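Local coordinates for alginate lyase (Aplysia kurodai, PDB 5GMT), which acts as an alginate lyase of polysaccharide lyase family 14 and probably cleaves glycosidic bonds of polymannuronate, at residues 37-42 and 120-125; 77-82 and 240-245; 91-96 and 113-118; 137-142 and 196-201. All coordinates share one frame; numbering follows the deposited sequence.

Contact 1. Residues 37-42 and 120-125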
loop_
_atom_site.group_PDB
_atom_site.type_symbol
_atom_site.label_atom_id
_atom_site.label_comp_id
_atom_site.label_asym_id
_atom_site.label_seq_id
_atom_site.Cartn_x
_atom_site.Cartn_y
_atom_site.Cartn_z
ATOM N N PRO A 37 -6.952 7.109 14.356
ATOM C CA PRO A 37 -6.880 5.767 14.951
ATOM C C PRO A 37 -6.211 4.746 14.035
ATOM O O PRO A 37 -6.414 4.768 12.813
ATOM C CB PRO A 37 -8.348 5.409 15.186
ATOM C CG PRO A 37 -9.087 6.203 14.168
ATOM C CD PRO A 37 -8.335 7.491 14.020
ATOM N N ILE A 38 -5.412 3.871 14.635
ATOM C CA ILE A 38 -4.795 2.798 13.897
ATOM C C ILE A 38 -5.266 1.464 14.455
ATOM O O ILE A 38 -5.735 1.377 15.596
ATOM C CB ILE A 38 -3.246 2.888 13.912
ATOM C CG1 ILE A 38 -2.684 2.609 15.303
ATOM C CG2 ILE A 38 -2.761 4.255 13.369
ATOM C CD1 ILE A 38 -1.174 2.688 15.351
ATOM N N TYR A 39 -5.185 0.439 13.614
ATOM C CA TYR A 39 -5.718 -0.872 13.921
ATOM C C TYR A 39 -4.719 -1.944 13.500
ATOM O O TYR A 39 -4.105 -1.843 12.432
ATOM C CB TYR A 39 -7.060 -1.091 13.199
ATOM C CG TYR A 39 -8.095 -0.016 13.457
ATOM C CD1 TYR A 39 -8.038 1.213 12.791
ATOM C CD2 TYR A 39 -9.153 -0.237 14.334
ATOM C CE1 TYR A 39 -8.973 2.190 13.025
ATOM C CE2 TYR A 39 -10.101 0.735 14.565
ATOM C CZ TYR A 39 -10.012 1.943 13.902
ATOM O OH TYR A 39 -10.954 2.911 14.131
ATOM N N HIS A 40 -4.560 -2.962 14.340
ATOM C CA HIS A 40 -3.707 -4.100 14.014
ATOM C C HIS A 40 -2.275 -3.663 13.685
ATOM O O HIS A 40 -1.667 -4.116 12.710
ATOM C CB HIS A 40 -4.339 -4.898 12.866
ATOM C CG HIS A 40 -5.715 -5.394 13.188
ATOM N ND1 HIS A 40 -5.933 -6.450 14.044
ATOM C CD2 HIS A 40 -6.940 -4.963 12.804
ATOM C CE1 HIS A 40 -7.232 -6.656 14.170
ATOM N NE2 HIS A 40 -7.866 -5.764 13.430
ATOM N N ASP A 41 -1.754 -2.769 14.519
ATOM C CA ASP A 41 -0.379 -2.301 14.407
ATOM C C ASP A 41 0.600 -3.367 14.883
ATOM O O ASP A 41 0.359 -4.048 15.878
ATOM C CB ASP A 41 -0.194 -1.013 15.209
ATOM C CG ASP A 41 -0.676 -1.151 16.643
ATOM O OD1 ASP A 41 -1.885 -1.366 16.844
ATOM O OD2 ASP A 41 0.152 -1.045 17.565
ATOM N N TRP A 42 1.710 -3.501 14.158
ATOM C CA TRP A 42 2.778 -4.400 14.545
ATOM C C TRP A 42 4.106 -3.859 14.025
ATOM O O TRP A 42 4.123 -2.980 13.154
ATOM C CB TRP A 42 2.512 -5.804 13.995
ATOM C CG TRP A 42 2.444 -5.851 12.506
ATOM C CD1 TRP A 42 1.337 -5.673 11.722
ATOM C CD2 TRP A 42 3.531 -6.102 11.615
ATOM N NE1 TRP A 42 1.678 -5.789 10.391
ATOM C CE2 TRP A 42 3.016 -6.059 10.298
ATOM C CE3 TRP A 42 4.894 -6.352 11.800
ATOM C CZ2 TRP A 42 3.820 -6.257 9.169
ATOM C CZ3 TRP A 42 5.689 -6.551 10.681
ATOM C CH2 TRP A 42 5.149 -6.506 9.381
ATOM N N ASN A 120 -17.528 -1.418 7.674
ATOM C CA ASN A 120 -17.170 -0.298 8.536
ATOM C C ASN A 120 -16.317 -0.722 9.737
ATOM O O ASN A 120 -15.666 0.109 10.374
ATOM C CB ASN A 120 -18.425 0.427 9.025
ATOM C CG ASN A 120 -18.103 1.760 9.673
ATOM O OD1 ASN A 120 -17.255 2.502 9.191
ATOM N ND2 ASN A 120 -18.753 2.048 10.788
ATOM N N GLY A 121 -16.292 -2.014 10.026
ATOM C CA GLY A 121 -15.635 -2.503 11.227
ATOM C C GLY A 121 -14.472 -3.436 10.973
ATOM O O GLY A 121 -13.740 -3.267 9.993
ATOM N N GLU A 122 -14.309 -4.431 11.849
ATOM C CA GLU A 122 -13.162 -5.344 11.792
ATOM C C GLU A 122 -13.060 -6.096 10.474
ATOM O O GLU A 122 -11.969 -6.496 10.074
ATOM C CB GLU A 122 -13.230 -6.358 12.938
ATOM C CG GLU A 122 -12.827 -5.795 14.270
ATOM C CD GLU A 122 -11.385 -5.340 14.285
ATOM O OE1 GLU A 122 -10.509 -6.135 13.882
ATOM O OE2 GLU A 122 -11.128 -4.190 14.685
ATOM N N GLY A 123 -14.196 -6.283 9.803
ATOM C CA GLY A 123 -14.209 -6.949 8.511
ATOM C C GLY A 123 -13.247 -6.312 7.517
ATOM O O GLY A 123 -12.734 -6.970 6.629
ATOM N N ALA A 124 -12.997 -5.020 7.675
ATOM C CA ALA A 124 -12.182 -4.289 6.709
ATOM C C ALA A 124 -10.692 -4.647 6.793
ATOM O O ALA A 124 -9.930 -4.357 5.864
ATOM C CB ALA A 124 -12.382 -2.793 6.901
ATOM N N TYR A 125 -10.283 -5.288 7.890
ATOM C CA TYR A 125 -8.852 -5.519 8.138
ATOM C C TYR A 125 -8.421 -6.953 7.841
ATOM O O TYR A 125 -7.347 -7.379 8.282
ATOM C CB TYR A 125 -8.491 -5.172 9.595
ATOM C CG TYR A 125 -9.105 -3.886 10.097
ATOM C CD1 TYR A 125 -8.950 -2.697 9.390
ATOM C CD2 TYR A 125 -9.885 -3.867 11.258
ATOM C CE1 TYR A 125 -9.517 -1.524 9.831
ATOM C CE2 TYR A 125 -10.467 -2.692 11.711
ATOM C CZ TYR A 125 -10.284 -1.522 10.983
ATOM O OH TYR A 125 -10.849 -0.355 11.407
#

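Contact 2. Residues 77-82 and 240-245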
loop_
_atom_site.group_PDB
_atom_site.type_symbol
_atom_site.label_atom_id
_atom_site.label_comp_id
_atom_site.label_asym_id
_atom_site.label_seq_id
_atom_site.Cartn_x
_atom_site.Cartn_y
_atom_site.Cartn_z
ATOM N N ALA A 77 6.951 -3.281 9.286
ATOM C CA ALA A 77 5.855 -2.819 10.137
ATOM C C ALA A 77 4.535 -2.709 9.386
ATOM O O ALA A 77 4.498 -2.708 8.149
ATOM C CB ALA A 77 6.213 -1.485 10.757
ATOM N N GLY A 78 3.443 -2.618 10.138
ATOM C CA GLY A 78 2.134 -2.567 9.515
ATOM C C GLY A 78 1.096 -1.985 10.441
ATOM O O GLY A 78 1.189 -2.137 11.666
ATOM N N PHE A 79 0.123 -1.295 9.856
ATOM C CA PHE A 79 -1.058 -0.840 10.600
ATOM C C PHE A 79 -2.086 -0.332 9.619
ATOM O O PHE A 79 -1.736 0.141 8.551
ATOM C CB PHE A 79 -0.710 0.262 11.635
ATOM C CG PHE A 79 -0.036 1.487 11.045
ATOM C CD1 PHE A 79 -0.791 2.521 10.500
ATOM C CD2 PHE A 79 1.354 1.613 11.061
ATOM C CE1 PHE A 79 -0.177 3.652 9.965
ATOM C CE2 PHE A 79 1.980 2.739 10.532
ATOM C CZ PHE A 79 1.213 3.766 9.983
ATOM N N TYR A 80 -3.361 -0.422 9.982
ATOM C CA TYR A 80 -4.382 0.260 9.210
ATOM C C TYR A 80 -4.648 1.613 9.855
ATOM O O TYR A 80 -4.728 1.714 11.080
ATOM C CB TYR A 80 -5.673 -0.546 9.152
ATOM C CG TYR A 80 -5.613 -1.855 8.396
ATOM C CD1 TYR A 80 -6.017 -1.929 7.071
ATOM C CD2 TYR A 80 -5.209 -3.029 9.028
ATOM C CE1 TYR A 80 -6.008 -3.137 6.375
ATOM C CE2 TYR A 80 -5.191 -4.246 8.342
ATOM C CZ TYR A 80 -5.607 -4.290 7.015
ATOM O OH TYR A 80 -5.593 -5.477 6.307
ATOM N N SER A 81 -4.783 2.641 9.028
ATOM C CA SER A 81 -5.019 4.003 9.493
ATOM C C SER A 81 -6.342 4.530 8.947
ATOM O O SER A 81 -6.559 4.518 7.732
ATOM C CB SER A 81 -3.859 4.906 9.054
ATOM O OG SER A 81 -4.156 6.279 9.227
ATOM N N ARG A 82 -7.230 4.977 9.837
ATOM C CA ARG A 82 -8.509 5.541 9.427
ATOM C C ARG A 82 -8.718 6.918 10.049
ATOM O O ARG A 82 -9.443 7.059 11.034
ATOM C CB ARG A 82 -9.657 4.609 9.812
ATOM C CG ARG A 82 -9.589 3.247 9.143
ATOM C CD ARG A 82 -10.690 2.336 9.658
ATOM N NE ARG A 82 -12.023 2.881 9.399
ATOM C CZ ARG A 82 -13.147 2.209 9.627
ATOM N NH1 ARG A 82 -13.083 0.967 10.099
ATOM N NH2 ARG A 82 -14.325 2.762 9.374
ATOM N N ARG A 240 -11.752 3.043 3.207
ATOM C CA ARG A 240 -11.650 3.367 4.630
ATOM C C ARG A 240 -10.383 4.137 4.986
ATOM O O ARG A 240 -10.356 4.867 5.977
ATOM C CB ARG A 240 -11.717 2.084 5.462
ATOM C CG ARG A 240 -13.014 1.274 5.275
ATOM C CD ARG A 240 -14.241 2.070 5.735
ATOM N NE ARG A 240 -15.478 1.336 5.470
ATOM C CZ ARG A 240 -16.684 1.893 5.421
ATOM N NH1 ARG A 240 -16.826 3.197 5.643
ATOM N NH2 ARG A 240 -17.743 1.146 5.135
ATOM N N GLY A 241 -9.327 3.983 4.193
ATOM C CA GLY A 241 -8.089 4.656 4.529
ATOM C C GLY A 241 -6.858 3.942 4.026
ATOM O O GLY A 241 -6.919 3.227 3.036
ATOM N N MET A 242 -5.746 4.125 4.738
ATOM C CA MET A 242 -4.455 3.600 4.306
ATOM C C MET A 242 -4.080 2.330 5.053
ATOM O O MET A 242 -4.137 2.284 6.288
ATOM C CB MET A 242 -3.343 4.630 4.508
ATOM C CG MET A 242 -1.962 4.084 4.104
ATOM S SD MET A 242 -0.577 5.197 4.423
ATOM C CE MET A 242 -0.729 5.452 6.184
ATOM N N PHE A 243 -3.700 1.311 4.289
ATOM C CA PHE A 243 -3.134 0.075 4.827
ATOM C C PHE A 243 -1.624 0.244 4.774
ATOM O O PHE A 243 -1.019 0.017 3.738
ATOM C CB PHE A 243 -3.664 -1.130 4.017
ATOM C CG PHE A 243 -3.191 -2.491 4.486
ATOM C CD1 PHE A 243 -2.547 -2.664 5.698
ATOM C CD2 PHE A 243 -3.554 -3.627 3.763
ATOM C CE1 PHE A 243 -2.148 -3.939 6.114
ATOM C CE2 PHE A 243 -3.186 -4.905 4.188
ATOM C CZ PHE A 243 -2.490 -5.061 5.350
ATOM N N PHE A 244 -1.034 0.720 5.872
ATOM C CA PHE A 244 0.423 0.823 5.927
ATOM C C PHE A 244 0.969 -0.572 6.135
ATOM O O PHE A 244 0.641 -1.238 7.113
ATOM C CB PHE A 244 0.914 1.766 7.031
ATOM C CG PHE A 244 2.407 2.012 6.982
ATOM C CD1 PHE A 244 2.920 3.088 6.269
ATOM C CD2 PHE A 244 3.291 1.153 7.621
ATOM C CE1 PHE A 244 4.297 3.317 6.207
ATOM C CE2 PHE A 244 4.675 1.380 7.561
ATOM C CZ PHE A 244 5.164 2.460 6.851
ATOM N N SER A 245 1.807 -1.016 5.208
ATOM C CA SER A 245 2.270 -2.394 5.219
ATOM C C SER A 245 3.604 -2.445 4.498
ATOM O O SER A 245 3.675 -2.070 3.346
ATOM C CB SER A 245 1.241 -3.291 4.528
ATOM O OG SER A 245 1.604 -4.651 4.576
HETATM O O HOH W 1 -12.438 5.083 7.611
HETATM O O HOH W 2 -15.178 5.095 7.252
#

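Contact 3. Residues 91-96 and 113-118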
loop_
_atom_site.group_PDB
_atom_site.type_symbol
_atom_site.label_atom_id
_atom_site.label_comp_id
_atom_site.label_asym_id
_atom_site.label_seq_id
_atom_site.Cartn_x
_atom_site.Cartn_y
_atom_site.Cartn_z
ATOM N N ASP A 91 -16.218 6.663 -1.979
ATOM C CA ASP A 91 -16.073 5.703 -3.077
ATOM C C ASP A 91 -14.872 5.985 -3.972
ATOM O O ASP A 91 -14.523 5.170 -4.843
ATOM C CB ASP A 91 -17.352 5.682 -3.916
ATOM C CG ASP A 91 -18.541 5.168 -3.132
ATOM O OD1 ASP A 91 -18.325 4.347 -2.213
ATOM O OD2 ASP A 91 -19.676 5.594 -3.423
ATOM N N ALA A 92 -14.257 7.148 -3.774
ATOM C CA ALA A 92 -13.034 7.485 -4.494
ATOM C C ALA A 92 -12.028 8.152 -3.557
ATOM O O ALA A 92 -12.377 9.019 -2.756
ATOM C CB ALA A 92 -13.338 8.388 -5.691
ATOM N N MET A 93 -10.770 7.742 -3.670
ATOM C CA MET A 93 -9.754 8.217 -2.760
ATOM C C MET A 93 -8.413 8.243 -3.478
ATOM O O MET A 93 -8.134 7.380 -4.310
ATOM C CB MET A 93 -9.712 7.299 -1.534
ATOM C CG MET A 93 -9.246 7.903 -0.248
ATOM S SD MET A 93 -9.320 6.674 1.073
ATOM C CE MET A 93 -10.943 7.003 1.748
ATOM N N ILE A 94 -7.590 9.238 -3.165
ATOM C CA ILE A 94 -6.220 9.280 -3.651
ATOM C C ILE A 94 -5.266 9.242 -2.463
ATOM O O ILE A 94 -5.376 10.055 -1.553
ATOM C CB ILE A 94 -5.926 10.555 -4.483
ATOM C CG1 ILE A 94 -6.838 10.640 -5.710
ATOM C CG2 ILE A 94 -4.464 10.593 -4.908
ATOM C CD1 ILE A 94 -6.638 11.933 -6.508
ATOM N N LEU A 95 -4.351 8.284 -2.461
ATOM C CA LEU A 95 -3.296 8.245 -1.450
ATOM C C LEU A 95 -2.001 8.716 -2.071
ATOM O O LEU A 95 -1.632 8.243 -3.139
ATOM C CB LEU A 95 -3.112 6.829 -0.909
ATOM C CG LEU A 95 -1.921 6.607 0.023
ATOM C CD1 LEU A 95 -2.127 7.386 1.316
ATOM C CD2 LEU A 95 -1.719 5.118 0.326
ATOM N N LYS A 96 -1.305 9.634 -1.407
ATOM C CA LYS A 96 0.015 10.058 -1.869
ATOM C C LYS A 96 0.994 9.896 -0.735
ATOM O O LYS A 96 0.631 10.117 0.406
ATOM C CB LYS A 96 0.012 11.516 -2.318
ATOM C CG LYS A 96 -0.889 11.821 -3.497
ATOM C CD LYS A 96 -0.749 13.271 -3.924
ATOM C CE LYS A 96 -1.718 13.594 -5.037
ATOM N NZ LYS A 96 -1.550 14.993 -5.533
ATOM N N PRO A 113 2.772 0.622 1.349
ATOM C CA PRO A 113 1.429 1.106 1.705
ATOM C C PRO A 113 0.509 1.356 0.514
ATOM O O PRO A 113 0.968 1.831 -0.526
ATOM C CB PRO A 113 1.720 2.435 2.424
ATOM C CG PRO A 113 3.072 2.244 3.007
ATOM C CD PRO A 113 3.828 1.447 1.964
ATOM N N GLY A 114 -0.781 1.064 0.695
ATOM C CA GLY A 114 -1.804 1.339 -0.297
ATOM C C GLY A 114 -3.131 1.575 0.405
ATOM O O GLY A 114 -3.179 1.606 1.628
ATOM N N LEU A 115 -4.206 1.755 -0.357
ATOM C CA LEU A 115 -5.525 1.965 0.247
ATOM C C LEU A 115 -6.217 0.626 0.549
ATOM O O LEU A 115 -5.812 -0.419 0.036
ATOM C CB LEU A 115 -6.400 2.818 -0.678
ATOM C CG LEU A 115 -5.908 4.262 -0.864
ATOM C CD1 LEU A 115 -6.694 4.985 -1.961
ATOM C CD2 LEU A 115 -6.009 5.014 0.461
ATOM N N PHE A 116 -7.271 0.679 1.364
ATOM C CA PHE A 116 -8.107 -0.487 1.666
ATOM C C PHE A 116 -9.535 -0.030 1.954
ATOM O O PHE A 116 -9.782 1.158 2.154
ATOM C CB PHE A 116 -7.551 -1.265 2.871
ATOM C CG PHE A 116 -7.919 -0.663 4.193
ATOM C CD1 PHE A 116 -7.300 0.492 4.632
ATOM C CD2 PHE A 116 -8.888 -1.257 5.004
ATOM C CE1 PHE A 116 -7.650 1.072 5.855
ATOM C CE2 PHE A 116 -9.234 -0.695 6.224
ATOM C CZ PHE A 116 -8.610 0.468 6.655
ATOM N N GLY A 117 -10.476 -0.968 1.959
ATOM C CA GLY A 117 -11.841 -0.651 2.323
ATOM C C GLY A 117 -12.665 -1.905 2.552
ATOM O O GLY A 117 -12.130 -3.011 2.654
ATOM N N GLY A 118 -13.974 -1.725 2.641
ATOM C CA GLY A 118 -14.874 -2.833 2.886
ATOM C C GLY A 118 -15.894 -2.424 3.923
ATOM O O GLY A 118 -16.400 -1.303 3.895
#

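Contact 4. Residues 137-142 and 196-201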
loop_
_atom_site.group_PDB
_atom_site.type_symbol
_atom_site.label_atom_id
_atom_site.label_comp_id
_atom_site.label_asym_id
_atom_site.label_seq_id
_atom_site.Cartn_x
_atom_site.Cartn_y
_atom_site.Cartn_z
ATOM N N PHE A 137 -11.488 -5.218 0.773
ATOM C CA PHE A 137 -10.541 -5.289 -0.337
ATOM C C PHE A 137 -9.278 -4.541 0.093
ATOM O O PHE A 137 -9.355 -3.614 0.891
ATOM C CB PHE A 137 -11.141 -4.695 -1.615
ATOM C CG PHE A 137 -11.510 -3.237 -1.492
ATOM C CD1 PHE A 137 -12.729 -2.856 -0.937
ATOM C CD2 PHE A 137 -10.641 -2.250 -1.933
ATOM C CE1 PHE A 137 -13.068 -1.514 -0.825
ATOM C CE2 PHE A 137 -10.972 -0.903 -1.823
ATOM C CZ PHE A 137 -12.192 -0.535 -1.263
ATOM N N SER A 138 -8.115 -4.945 -0.398
ATOM C CA SER A 138 -6.915 -4.192 -0.050
ATOM C C SER A 138 -6.078 -3.962 -1.288
ATOM O O SER A 138 -5.999 -4.829 -2.163
ATOM C CB SER A 138 -6.106 -4.905 1.041
ATOM O OG SER A 138 -5.548 -6.123 0.586
ATOM N N LEU A 139 -5.458 -2.786 -1.351
ATOM C CA LEU A 139 -4.771 -2.354 -2.552
ATOM C C LEU A 139 -3.388 -1.812 -2.229
ATOM O O LEU A 139 -3.025 -0.713 -2.647
ATOM C CB LEU A 139 -5.602 -1.295 -3.287
ATOM C CG LEU A 139 -7.014 -1.751 -3.696
ATOM C CD1 LEU A 139 -7.907 -0.566 -4.109
ATOM C CD2 LEU A 139 -6.965 -2.822 -4.800
ATOM N N ARG A 140 -2.625 -2.584 -1.466
ATOM C CA ARG A 140 -1.202 -2.294 -1.273
ATOM C C ARG A 140 -0.427 -2.304 -2.595
ATOM O O ARG A 140 -0.899 -2.810 -3.612
ATOM C CB ARG A 140 -0.581 -3.311 -0.319
ATOM C CG ARG A 140 -1.133 -3.239 1.088
ATOM C CD ARG A 140 -0.583 -4.375 1.911
ATOM N NE ARG A 140 -1.164 -5.665 1.526
ATOM C CZ ARG A 140 -0.888 -6.822 2.112
ATOM N NH1 ARG A 140 -0.038 -6.880 3.137
ATOM N NH2 ARG A 140 -1.473 -7.932 1.666
ATOM N N LEU A 141 0.760 -1.707 -2.568
ATOM C CA LEU A 141 1.710 -1.853 -3.666
ATOM C C LEU A 141 2.710 -2.922 -3.261
ATOM O O LEU A 141 2.805 -3.282 -2.082
ATOM C CB LEU A 141 2.410 -0.524 -3.979
ATOM C CG LEU A 141 1.725 0.487 -4.910
ATOM C CD1 LEU A 141 0.374 0.897 -4.364
ATOM C CD2 LEU A 141 2.616 1.724 -5.093
ATOM N N MET A 142 3.435 -3.463 -4.230
ATOM C CA MET A 142 4.561 -4.327 -3.912
ATOM C C MET A 142 5.740 -3.930 -4.766
ATOM O O MET A 142 5.553 -3.385 -5.851
ATOM C CB MET A 142 4.230 -5.807 -4.140
ATOM C CG MET A 142 3.609 -6.506 -2.937
ATOM S SD MET A 142 3.632 -8.313 -3.081
ATOM C CE MET A 142 5.389 -8.652 -3.057
ATOM N N GLU A 196 -1.711 6.829 -5.570
ATOM C CA GLU A 196 -2.605 5.728 -5.879
ATOM C C GLU A 196 -4.015 6.265 -5.815
ATOM O O GLU A 196 -4.485 6.632 -4.742
ATOM C CB GLU A 196 -2.436 4.557 -4.907
ATOM C CG GLU A 196 -3.315 3.344 -5.284
ATOM C CD GLU A 196 -3.358 2.261 -4.214
ATOM O OE1 GLU A 196 -3.416 2.608 -3.014
ATOM O OE2 GLU A 196 -3.341 1.058 -4.574
ATOM N N GLU A 197 -4.671 6.329 -6.969
ATOM C CA GLU A 197 -6.031 6.819 -7.066
ATOM C C GLU A 197 -6.971 5.645 -7.291
ATOM O O GLU A 197 -6.782 4.851 -8.208
ATOM C CB GLU A 197 -6.182 7.844 -8.197
ATOM C CG GLU A 197 -7.627 8.315 -8.354
ATOM C CD GLU A 197 -7.772 9.592 -9.174
ATOM O OE1 GLU A 197 -6.773 10.056 -9.754
ATOM O OE2 GLU A 197 -8.901 10.130 -9.238
ATOM N N VAL A 198 -7.966 5.531 -6.422
ATOM C CA VAL A 198 -8.843 4.376 -6.430
ATOM C C VAL A 198 -10.293 4.810 -6.540
ATOM O O VAL A 198 -10.759 5.612 -5.736
ATOM C CB VAL A 198 -8.686 3.527 -5.146
ATOM C CG1 VAL A 198 -9.684 2.356 -5.159
ATOM C CG2 VAL A 198 -7.260 3.018 -5.004
ATOM N N HIS A 199 -10.995 4.291 -7.541
ATOM C CA HIS A 199 -12.438 4.495 -7.647
ATOM C C HIS A 199 -13.084 3.122 -7.603
ATOM O O HIS A 199 -12.861 2.300 -8.493
ATOM C CB HIS A 199 -12.807 5.242 -8.939
ATOM C CG HIS A 199 -12.323 6.658 -8.970
ATOM N ND1 HIS A 199 -13.169 7.729 -9.155
ATOM C CD2 HIS A 199 -11.084 7.180 -8.801
ATOM C CE1 HIS A 199 -12.472 8.850 -9.108
ATOM N NE2 HIS A 199 -11.202 8.546 -8.903
ATOM N N ILE A 200 -13.868 2.853 -6.561
ATOM C CA ILE A 200 -14.396 1.510 -6.412
ATOM C C ILE A 200 -15.564 1.343 -7.368
ATOM O O ILE A 200 -16.128 2.324 -7.853
ATOM C CB ILE A 200 -14.814 1.190 -4.950
ATOM C CG1 ILE A 200 -15.900 2.140 -4.445
ATOM C CG2 ILE A 200 -13.603 1.237 -4.025
ATOM C CD1 ILE A 200 -16.274 1.848 -2.974
ATOM N N ASN A 201 -15.893 0.096 -7.670
ATOM C CA ASN A 201 -16.912 -0.205 -8.669
ATOM C C ASN A 201 -18.331 0.142 -8.255
ATOM O O ASN A 201 -18.674 0.165 -7.070
ATOM C CB ASN A 201 -16.863 -1.687 -9.025
ATOM C CG ASN A 201 -17.142 -2.576 -7.823
ATOM O OD1 ASN A 201 -16.337 -2.639 -6.892
ATOM N ND2 ASN A 201 -18.291 -3.276 -7.840
#

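Contact 1. Residues 37-42 and 120-125
The backbones come closest at His40 and Tyr125, whose CA atoms are 7.9 Å apart. Residues 37-42 are extended, with a corner at His40. Residues 120-125 form a loop with a 3-10 turn at 122-124. Side chains therefore make the contact. His40 NE2 donates to Glu122 OE1 at 2.7 Å, with an N-H...O angle of 150°. The acceptor oxygen lies almost in the imidazole plane and uses its syn lone pair. The ring and carboxylate planes are steeply inclined to each other. Glu122 reaches this point because its chain bends at chi2 (-63°), which carries the carboxylate toward the strand. This is a histidine-carboxylate hydrogen bond, made on the exposed side of the contact.

Strand 38-42 is an outer strand of one of the two antiparallel sheets in this beta-sandwich of the concanavalin clan. The loop that holds Tyr125 joins two inner strands of the same sheet, 110-118 and 136-143. The rings of Tyr39 and Tyr125 form an offset stack, centroids 4.9 Å apart and planes at 22°. Tyr125 OH sits over the centre of the Tyr39 ring, 3.4 Å from Tyr39 CG. In return, Tyr39 CB lies over the Tyr125 face, 4.1 Å from the ring centroid, as a CH-pi contact. Arg82 NH1 is hydrogen-bonded to the same hydroxyl, which is consistent with the hydroxyl being held over the Tyr39 ring. His40 completes the aromatic cluster: its CD2 lies 3.5 Å from Tyr125 CD2. Gly121 O and Ala124 CB cover the Tyr125 face turned away from Tyr39.

Contact 2. Residues 77-82 and 240-245
Phe244 O is held by two groups of the facing strand. Phe79 N donates to it at 2.8 Å, and Gly78 CA makes a CA-H...O contact at 3.1 Å. The strands are antiparallel neighbours in the sheet. Phe79 with Phe244 and Ser81 with Met242 are hydrogen-bonded pairs. Tyr80 with Phe243 is a non-hydrogen-bonded pair, and its rings form an offset stack with centroids 4.0 Å apart and planes at 14°. Phe243 CG stands opposite the backbone N (chi1 -178°), which lays its ring against Tyr80. Tyr80 OH lies over the Phe243 ring, 3.3 Å from Phe243 CZ.

On the other face, Phe244 CB sits above the centre of the Phe79 ring, 3.6 Å from its centroid. The two rings are nearly parallel but slid apart. Strand 238-247 carries a classic beta bulge, with Arg240 and Gly241 both facing Phe116. Gly241 backbone angles would jam a CB against the preceding carbonyl. Beside the bulge, Arg82 and Arg240 run side by side. Arg240 CD lies over one face of the Arg82 guanidinium, toward its rim, 3.7 Å from Arg82 NH2. One water links Arg82 NE to Arg240 O; a second accepts from Arg82 NH2 and Arg240 NH1. Asn120 O accepts from Arg82 NH1, and Ser88 O from Arg240 NH1.

Contact 3. Residues 91-96 and 113-118
Leu115 touches both Met93 and Leu95 with its branched end. Its CD2 methyl lies 3.7 Å from Leu95 CB and 3.8 Å from Met93 SD. Its CD1 methyl meets Met93 instead, 3.8 Å from Met93 CB and close to the carbonyl oxygen of the same residue. The Met93 side chain crosses Leu115 at a slant. Its CG is anti to the backbone N (chi1 -152°); with chi2 also extended, this carries SD to Leu115 CD2. Leu95 reaches past Leu115 with its own CD2, which rests on the backbone of Gly114, 3.8 Å from Gly114 CA.

Replacing Leu115 by an alanine would probably open a gap between the strands and leave Met93 SD and Leu95 CB without their methyl partner.

Further out, Leu115 N is hydrogen-bonded to Glu196 OE1, from a strand of the facing sheet. Met93 and Leu95 are held by backbone bonds to Val198 and Glu196 in the strand alongside. Ile270 and Met242 pack on Leu95. Strands 92-102 and 110-118 belong to different sheets of the sandwich. The axes of the short strand segments 92-96 and 113-118 pass 7.6 Å apart at 158°. The join between the sheets here is apolar, made of methyl, methylene and thioether groups. It therefore depends on close fit and burial rather than on directional bonds.

Contact 4. Residues 137-142 and 196-201
Glu196 reaches Leu139 because its CG is anti to the backbone N (chi1 -176°) and the chain stays extended beyond it. This projects the carboxylate across to the facing strand. Glu196 OE2 comes 2.6 Å from Leu139 O, a separation so short that the acid probably holds a proton. The same oxygen is 3.5 Å from Leu139 CB. On its other flank, Leu141 CD1 lies 3.7 Å from Glu196 OE2, and the two side chains slide past each other in opposite directions. Glu196 OE1 has a separate partner, the backbone N of Leu115, so the buried acid is held also by strand 110-118, the sheet neighbour of Leu139's strand. An alanine in place of Glu196 would probably leave Leu115 N without its acceptor and open a gap beside Leu139 and Leu141.

Strands 136-143 and 191-199 lie in the two opposed sheets of the sandwich. The axes of the short segments 137-142 and 196-199 approach to 9.8 Å at 159°, so side chains must fill the interval. Leu139 and Val198 meet tip to tip, with Leu139 CD1 3.6 Å from Val198 CG1 and slightly farther from Val198 CG2. The leucine end thus sits against both valine methyls.

Phe137 extends the apolar layer toward Ile200. Its ring is aimed across the interface by a chi1 of 61°, which places CG between the backbone N and the carbonyl carbon. Phe137 CZ touches Ile200 CG2 at 3.6 Å, and the two side chains cross at about a right angle. Leu239, from strand 238-247, packs against both Phe137 and Ile200.

In the fold
Contacts 1 and 2 lie within or beside one antiparallel sheet, where strands 38-42, 76-81, 238-247, 110-118 and 136-143 are successive neighbours. Contacts 3 and 4 join that sheet to the opposing one, through strands 92-102 and 191-199. Their centres are only about 6 Å apart, while those of contacts 1 and 4 are about 17 Å apart. Along the chain, contacts 1 and 2 alternate their segments, and contact 2 spans both contact 3 and contact 4, which follow one another. Arg82 ties contact 2 to contact 1, and Glu196 ties contact 4 to contact 3. Together they connect the sheet's outer strand to the buried core of the sandwich.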